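Local coordinates for LSM2-LSM8 complex subunit lsm8 (Schizosaccharomyces pombe, PDB 6PPN), which serves in the nuclear LSM2-LSM8 ring that binds U6 snRNA ending in a cyclic 2',3' phosphate and helps build the U4/U6-U5 tri-snRNP, at residues 12-15 with 19-22; 32-37 with 63-68; 40-45 with 50-55. All coordinates share one frame; numbering follows the deposited sequence.

Interaction 1: 12-15 with 19-22; sequences QVIT and RVVL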
# COMPACT_ATOMS: atom_id res chain seq x y z
N GLN H 12 9.13 18.83 7.66
CA GLN H 12 9.92 18.06 6.71
C GLN H 12 9.27 16.70 6.52
O GLN H 12 9.22 15.91 7.46
CB GLN H 12 11.37 17.89 7.16
CG GLN H 12 12.12 16.83 6.33
CD GLN H 12 13.61 16.75 6.64
OE1 GLN H 12 14.38 17.65 6.30
NE2 GLN H 12 14.02 15.66 7.29
N VAL H 13 8.80 16.42 5.32
CA VAL H 13 8.04 15.22 5.03
C VAL H 13 8.95 14.23 4.35
O VAL H 13 9.66 14.58 3.40
CB VAL H 13 6.83 15.51 4.12
CG1 VAL H 13 6.12 14.19 3.80
CG2 VAL H 13 5.86 16.51 4.78
N ILE H 14 8.95 12.99 4.84
CA ILE H 14 9.58 11.87 4.16
C ILE H 14 8.46 11.03 3.58
O ILE H 14 7.58 10.56 4.32
CB ILE H 14 10.42 11.02 5.12
CG1 ILE H 14 11.35 11.90 5.93
CG2 ILE H 14 11.21 10.01 4.31
CD1 ILE H 14 12.45 12.34 5.15
N THR H 15 8.51 10.81 2.26
CA THR H 15 7.47 10.08 1.56
C THR H 15 7.89 8.63 1.34
O THR H 15 9.04 8.24 1.57
CB THR H 15 7.17 10.75 0.23
OG1 THR H 15 8.36 10.80 -0.53
CG2 THR H 15 6.77 12.16 0.44
N ARG H 19 11.54 10.51 -0.80
CA ARG H 19 11.86 11.90 -1.08
C ARG H 19 11.71 12.72 0.20
O ARG H 19 11.02 12.33 1.13
CB ARG H 19 10.95 12.48 -2.17
CG ARG H 19 11.36 12.11 -3.57
CD ARG H 19 10.28 11.47 -4.39
NE ARG H 19 9.39 12.39 -5.10
CZ ARG H 19 9.06 12.24 -6.39
NH1 ARG H 19 8.24 13.11 -6.96
NH2 ARG H 19 9.55 11.24 -7.10
N VAL H 20 12.40 13.85 0.23
CA VAL H 20 12.44 14.73 1.40
C VAL H 20 11.90 16.07 0.93
O VAL H 20 12.50 16.70 0.05
CB VAL H 20 13.87 14.88 1.94
CG1 VAL H 20 13.90 15.86 3.12
CG2 VAL H 20 14.41 13.52 2.38
N VAL H 21 10.76 16.51 1.47
CA VAL H 21 10.25 17.82 1.05
C VAL H 21 9.90 18.65 2.27
O VAL H 21 9.24 18.17 3.20
CB VAL H 21 9.05 17.73 0.08
CG1 VAL H 21 9.26 16.63 -0.97
CG2 VAL H 21 7.77 17.55 0.77
N LEU H 22 10.35 19.89 2.28
CA LEU H 22 10.18 20.80 3.40
C LEU H 22 9.17 21.86 3.01
O LEU H 22 9.15 22.31 1.86
CB LEU H 22 11.50 21.47 3.77
CG LEU H 22 12.51 20.58 4.48
CD1 LEU H 22 13.33 19.78 3.46
CD2 LEU H 22 13.40 21.43 5.39
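Gln-12 and Leu-22 face each other across an antiparallel pair of strands, and the glutamine, followed outward, illustrates how a polar chain can double as apolar packing. Its CB lies 4.0 Å from Leu-22 CG. With CG anti to the backbone N (chi1 167°), the extended chain then passes obliquely over Val-20, the CG of Gln-12 standing 3.8 Å from Val-20 CG1. The amide carbon follows the same methyl, Gln-12 CD to Val-20 CG1 being 3.6 Å. At the tip the branches part: Gln-12 OE1 lies 3.7 Å from Leu-22 CD1, whereas NE2 is hydrogen-bonded to the backbone of a neighbouring protein chain. On the same face Ile-14 runs alongside Val-20, its CD1 meeting the other branch, CG2, at 3.6 Å, so one valine divides its two methyls between two partners.

The backbones hold this register. Val-13 and Val-21 form the hydrogen-bonded pair, Val-13 N giving a nearly straight bond to Val-21 O (2.8 Å, 177°). Nearer the turn, Thr-15 N bonds to Arg-19 O, and Arg-19 N returns a longer, bent bond to Thr-15 OG1 (3.2 Å, 139°). That hydroxyl is also hydrogen-bonded to Asp-17 within the turn, while the guanidinium of Arg-19 leads away to a salt bridge with an acidic side chain of another subunit.

Val-13 and Val-21 occupy the reverse face and pack against Leu-36 of strand 34-36. The hairpin sits in the middle of the curved sheet of the Sm fold: strand 65-71 is hydrogen-bonded along the outer side of strand 10-15, and strand 39-43 along the outer side of strand 20-28.

Interaction 2: 32-37 with 63-68; sequences TNLILS and ENVAMV. With nucleotides of chain A.
Leu-34 and Val-68 reach toward each other tip to tip, Leu-34 CD1 standing 3.7 Å from Val-68 CG2. The same leucine methyl meets Val-65 at a slant, 4.0 Å from its CG2, so one branch of Leu-34 ties two valines of strand 65-68 to the start of strand 34-36. Polar groups beside this apolar contact read the base of U2 of the RNA. The Asn-33 amide meets N3 and O4 of the uracil with its plane turned about 40° from the ring: the base N3 donates to Asn-33 OD1 (2.8 Å), and Asn-33 ND2 donates almost straight to O4 of the base (174°). Further bonds, from Gly-62 N to OD1 and from ND2 to Asp-29, probably keep the amide from flipping. From the other segment, Glu-63 N donates to O2 of U2 at 2.8 Å.

The Glu-63 side chain, its CG anti to the backbone N (chi1 174°), extends alongside the ribose, where Glu-63 OE1 lies 3.4 Å from U2 O4'. An alanine here would probably leave Arg-61 and a basic side chain of a neighbouring subunit without their carboxylate partner and strip the ribose of U2 of packing. Asparagine from one loop and backbone from another, meeting at one uracil base, are the hallmark of the Sm-fold uridine pocket.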
# COMPACT_ATOMS: atom_id res chain seq x y z
N THR H 32 -4.08 11.81 6.55
CA THR H 32 -2.73 12.36 6.46
C THR H 32 -2.43 13.00 5.12
O THR H 32 -1.26 13.30 4.85
CB THR H 32 -1.65 11.30 6.76
OG1 THR H 32 -2.23 10.24 7.53
CG2 THR H 32 -0.50 11.87 7.60
N ASN H 33 -3.44 13.27 4.27
CA ASN H 33 -3.22 14.24 3.20
C ASN H 33 -2.63 15.50 3.83
O ASN H 33 -2.96 15.83 4.96
CB ASN H 33 -4.53 14.60 2.47
CG ASN H 33 -5.17 13.41 1.74
OD1 ASN H 33 -4.49 12.51 1.24
ND2 ASN H 33 -6.52 13.39 1.71
N LEU H 34 -1.72 16.15 3.13
CA LEU H 34 -1.07 17.34 3.68
C LEU H 34 -1.07 18.44 2.63
O LEU H 34 -1.00 18.15 1.44
CB LEU H 34 0.38 17.09 4.11
CG LEU H 34 0.67 15.87 4.96
CD1 LEU H 34 2.17 15.73 5.09
CD2 LEU H 34 0.05 16.01 6.34
N ILE H 35 -1.13 19.70 3.08
CA ILE H 35 -0.81 20.86 2.25
C ILE H 35 0.48 21.46 2.78
O ILE H 35 0.53 21.91 3.93
CB ILE H 35 -1.92 21.92 2.29
CG1 ILE H 35 -3.27 21.36 1.87
CG2 ILE H 35 -1.54 23.10 1.39
CD1 ILE H 35 -4.44 22.31 2.24
N LEU H 36 1.48 21.58 1.92
CA LEU H 36 2.68 22.35 2.22
C LEU H 36 2.75 23.54 1.28
O LEU H 36 2.46 23.42 0.09
CB LEU H 36 3.93 21.50 2.02
CG LEU H 36 3.95 20.17 2.75
CD1 LEU H 36 5.32 19.53 2.58
CD2 LEU H 36 3.64 20.40 4.16
N SER H 37 3.12 24.71 1.81
CA SER H 37 3.34 25.86 0.96
C SER H 37 4.78 26.33 1.10
O SER H 37 5.47 25.97 2.06
CB SER H 37 2.38 27.00 1.29
OG SER H 37 2.62 27.48 2.59
N GLU H 63 -1.50 8.40 1.92
CA GLU H 63 -0.97 7.09 1.59
C GLU H 63 0.51 7.12 1.28
O GLU H 63 1.18 6.10 1.40
CB GLU H 63 -1.77 6.63 0.36
CG GLU H 63 -1.40 5.40 -0.31
CD GLU H 63 -2.40 5.10 -1.40
OE1 GLU H 63 -3.01 6.08 -1.90
OE2 GLU H 63 -2.62 3.92 -1.72
N ASN H 64 1.03 8.26 0.85
CA ASN H 64 2.41 8.32 0.39
C ASN H 64 3.31 8.97 1.43
O ASN H 64 4.52 9.07 1.23
CB ASN H 64 2.45 9.04 -0.97
CG ASN H 64 3.86 9.15 -1.56
OD1 ASN H 64 4.34 10.26 -1.80
ND2 ASN H 64 4.52 8.01 -1.83
N VAL H 65 2.74 9.33 2.58
CA VAL H 65 3.46 10.02 3.65
C VAL H 65 3.95 8.99 4.66
O VAL H 65 3.16 8.23 5.22
CB VAL H 65 2.56 11.05 4.34
CG1 VAL H 65 3.26 11.60 5.59
CG2 VAL H 65 2.25 12.17 3.37
N ALA H 66 5.26 8.97 4.89
CA ALA H 66 5.83 8.13 5.94
C ALA H 66 6.02 8.90 7.23
O ALA H 66 5.61 8.44 8.31
CB ALA H 66 7.19 7.55 5.48
N MET H 67 6.65 10.05 7.17
CA MET H 67 6.97 10.78 8.40
C MET H 67 6.77 12.24 8.14
O MET H 67 7.04 12.70 7.04
CB MET H 67 8.42 10.62 8.83
CG MET H 67 8.76 9.27 9.39
SD MET H 67 10.54 9.27 9.56
CE MET H 67 11.03 8.50 8.02
N VAL H 68 6.37 12.98 9.18
CA VAL H 68 6.35 14.44 9.17
C VAL H 68 7.14 14.93 10.38
O VAL H 68 6.73 14.71 11.52
CB VAL H 68 4.92 15.01 9.20
CG1 VAL H 68 4.96 16.53 9.13
CG2 VAL H 68 4.06 14.43 8.05
P U A 2 -9.37 3.81 0.80
OP1 U A 2 -9.53 2.43 1.34
OP2 U A 2 -10.26 4.90 1.27
O5' U A 2 -7.92 4.40 1.03
C5' U A 2 -6.80 3.80 0.42
C4' U A 2 -5.55 4.44 0.93
O4' U A 2 -5.51 5.81 0.45
C3' U A 2 -5.45 4.52 2.45
O3' U A 2 -4.07 4.58 2.79
C2' U A 2 -6.02 5.90 2.73
O2' U A 2 -5.65 6.43 3.98
C1' U A 2 -5.42 6.68 1.56
N1 U A 2 -6.11 7.93 1.24
C2 U A 2 -5.35 9.08 1.21
O2 U A 2 -4.13 9.11 1.39
N3 U A 2 -6.08 10.22 0.92
C4 U A 2 -7.44 10.30 0.67
O4 U A 2 -7.97 11.39 0.42
C5 U A 2 -8.14 9.06 0.74
C6 U A 2 -7.46 7.94 1.02
P U A 3 -3.24 3.24 3.03
OP1 U A 3 -1.79 3.55 3.18
OP2 U A 3 -3.57 2.24 1.99
O5' U A 3 -3.87 2.77 4.41
C5' U A 3 -3.35 1.71 5.14
C4' U A 3 -3.69 1.92 6.57
O4' U A 3 -3.19 3.19 6.99
C3' U A 3 -5.17 1.94 6.94
O3' U A 3 -5.61 0.70 7.44
C2' U A 3 -5.27 2.99 8.05
O2' U A 3 -5.54 2.32 9.28
C1' U A 3 -3.84 3.55 8.15
N1 U A 3 -3.79 4.99 8.41
C2 U A 3 -2.73 5.39 9.15
O2 U A 3 -1.85 4.60 9.45
N3 U A 3 -2.73 6.73 9.46
C4 U A 3 -3.70 7.66 9.12
O4 U A 3 -3.60 8.84 9.49
C5 U A 3 -4.78 7.14 8.37
C6 U A 3 -4.78 5.85 8.05

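Interaction 3: 40-45 with 50-55; sequences FERIIS and METIPL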
# COMPACT_ATOMS: atom_id res chain seq x y z
N PHE H 40 9.93 22.88 -0.87
CA PHE H 40 11.00 22.53 -1.79
C PHE H 40 11.45 21.12 -1.46
O PHE H 40 11.19 20.61 -0.37
CB PHE H 40 12.16 23.55 -1.73
CG PHE H 40 12.76 23.70 -0.37
CD1 PHE H 40 12.28 24.66 0.51
CD2 PHE H 40 13.81 22.88 0.03
CE1 PHE H 40 12.83 24.80 1.77
CE2 PHE H 40 14.37 23.02 1.30
CZ PHE H 40 13.88 23.98 2.16
N GLU H 41 12.04 20.44 -2.43
CA GLU H 41 12.57 19.11 -2.20
C GLU H 41 14.06 19.22 -1.96
O GLU H 41 14.71 20.05 -2.58
CB GLU H 41 12.32 18.17 -3.38
CG GLU H 41 13.04 16.85 -3.21
CD GLU H 41 12.63 15.79 -4.22
OE1 GLU H 41 13.00 14.62 -4.00
OE2 GLU H 41 11.93 16.12 -5.20
N ARG H 42 14.59 18.39 -1.07
CA ARG H 42 16.03 18.28 -0.86
C ARG H 42 16.49 16.92 -1.34
O ARG H 42 15.90 15.90 -0.97
CB ARG H 42 16.40 18.43 0.62
CG ARG H 42 16.80 19.80 1.06
CD ARG H 42 16.94 19.85 2.59
NE ARG H 42 17.24 21.22 3.02
CZ ARG H 42 17.12 21.67 4.26
NH1 ARG H 42 16.69 20.86 5.21
NH2 ARG H 42 17.41 22.93 4.54
N ILE H 43 17.50 16.91 -2.19
CA ILE H 43 18.11 15.67 -2.64
C ILE H 43 19.52 15.65 -2.07
O ILE H 43 20.43 16.31 -2.59
CB ILE H 43 18.10 15.54 -4.16
CG1 ILE H 43 16.66 15.66 -4.68
CG2 ILE H 43 18.71 14.22 -4.56
CD1 ILE H 43 16.54 15.60 -6.18
N ILE H 44 19.67 14.96 -0.95
CA ILE H 44 20.95 14.61 -0.36
C ILE H 44 21.39 13.29 -0.96
O ILE H 44 20.59 12.36 -1.10
CB ILE H 44 20.82 14.52 1.17
CG1 ILE H 44 20.65 15.90 1.78
CG2 ILE H 44 21.98 13.71 1.80
CD1 ILE H 44 20.19 15.84 3.21
N SER H 45 22.66 13.21 -1.33
CA SER H 45 23.24 12.01 -1.91
C SER H 45 24.64 11.83 -1.33
O SER H 45 25.11 12.63 -0.53
CB SER H 45 23.29 12.11 -3.42
OG SER H 45 24.37 12.95 -3.79
N MET H 50 24.13 18.62 -2.19
CA MET H 50 22.68 18.60 -2.07
C MET H 50 22.02 19.48 -3.13
O MET H 50 22.48 20.59 -3.42
CB MET H 50 22.25 19.06 -0.69
CG MET H 50 20.77 19.26 -0.63
SD MET H 50 20.31 20.40 0.67
CE MET H 50 20.26 19.27 2.04
N GLU H 51 20.95 18.96 -3.73
CA GLU H 51 20.13 19.71 -4.68
C GLU H 51 18.87 20.18 -3.98
O GLU H 51 18.30 19.46 -3.17
CB GLU H 51 19.72 18.84 -5.86
CG GLU H 51 20.80 18.39 -6.78
CD GLU H 51 20.22 17.83 -8.07
OE1 GLU H 51 18.99 17.98 -8.27
OE2 GLU H 51 20.99 17.23 -8.85
N THR H 52 18.40 21.37 -4.33
CA THR H 52 17.17 21.91 -3.77
C THR H 52 16.24 22.28 -4.92
O THR H 52 16.58 23.13 -5.74
CB THR H 52 17.47 23.13 -2.91
OG1 THR H 52 18.08 22.68 -1.69
CG2 THR H 52 16.20 23.89 -2.57
N ILE H 53 15.07 21.66 -4.98
CA ILE H 53 14.13 21.94 -6.06
C ILE H 53 12.94 22.72 -5.49
O ILE H 53 12.27 22.22 -4.59
CB ILE H 53 13.67 20.65 -6.76
CG1 ILE H 53 14.86 19.94 -7.41
CG2 ILE H 53 12.63 20.97 -7.81
CD1 ILE H 53 15.59 19.00 -6.49
N PRO H 54 12.62 23.89 -6.02
CA PRO H 54 11.43 24.60 -5.52
C PRO H 54 10.16 23.93 -6.02
O PRO H 54 10.06 23.59 -7.20
CB PRO H 54 11.56 26.00 -6.13
CG PRO H 54 12.94 26.04 -6.74
CD PRO H 54 13.32 24.65 -7.06
N LEU H 55 9.16 23.80 -5.12
CA LEU H 55 7.92 23.12 -5.44
C LEU H 55 6.64 23.95 -5.25
O LEU H 55 5.59 23.53 -5.75
CB LEU H 55 7.80 21.83 -4.61
CG LEU H 55 8.86 20.74 -4.85
CD1 LEU H 55 8.54 19.53 -3.96
CD2 LEU H 55 8.85 20.34 -6.28
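The hairpin of strands 39-43 and 51-56, which in the Sm fold links the Sm1 and Sm2 motifs, shows how a regular ladder can carry polar and apolar side chains together on each face. Glu-41 with Ile-53 and Ile-43 with Glu-51 are its hydrogen-bonded pairs, each joined by two backbone bonds; that from Ile-43 N to Glu-51 O is nearly straight (2.8 Å, 173°).

On the face of Phe-40, Arg-42 and Thr-52, the phenylalanine CG is wedged between its own backbone N and carbonyl carbon (chi1 58°), and the ring crosses Thr-52, Phe-40 CD2 lying 3.7 Å from Thr-52 CG2. Arg-42 NE comes in plane to the edge of that ring. Nearer the loop, Met-50 bends at its thioether (chi3 -85°), which brings the terminal methyl between two partners. Met-50 CE lies 3.4 Å from Arg-42 CD, and its sulfur, SD, is 3.6 Å from Arg-42 CG. The approach of Met-50 CE to Ile-44 CG1, also 3.4 Å, is tighter than ordinary carbon contact.

The reverse face is mixed as well, with Glu-41 and Glu-51 beside the isoleucines. Ile-43 and Ile-53 cross diagonally, Ile-43 CD1 lying 3.5 Å from Ile-53 CD1. Leu-55 CD1 approaches Glu-41 CB at 4.1 Å.

Around the hairpin, Arg-42 makes a cation-pi contact with Trp-81, against which Ile-44 and Met-50 also pack. Strand 39-43 is hydrogen-bonded on its other side to strand 20-28, through Leu-22 and Val-20, and so carries the hairpin as a continuation of the sheet.

The three contacts sample one curved antiparallel sheet at different removes from the RNA. Interaction 2 holds the uridine site; interaction 1 has its nearest atom about 11 Å from the RNA and interaction 3 about 17 Å. Interaction 1 is the middle term. Ile-14 bonds to the classic beta bulge of Ala-66 and Met-67, with Ile-14 N 2.9 Å from Met-67 O, while Leu-22 N lies 2.9 Å from Phe-40 O of interaction 3. Interactions 2 and 3, whose centres are about 17 Å apart, adjoin only in sequence: the hairpin is nested within the loop that 32-37 and 63-68 close, so the chain leaves the pocket, builds the hairpin and returns to complete the pocket.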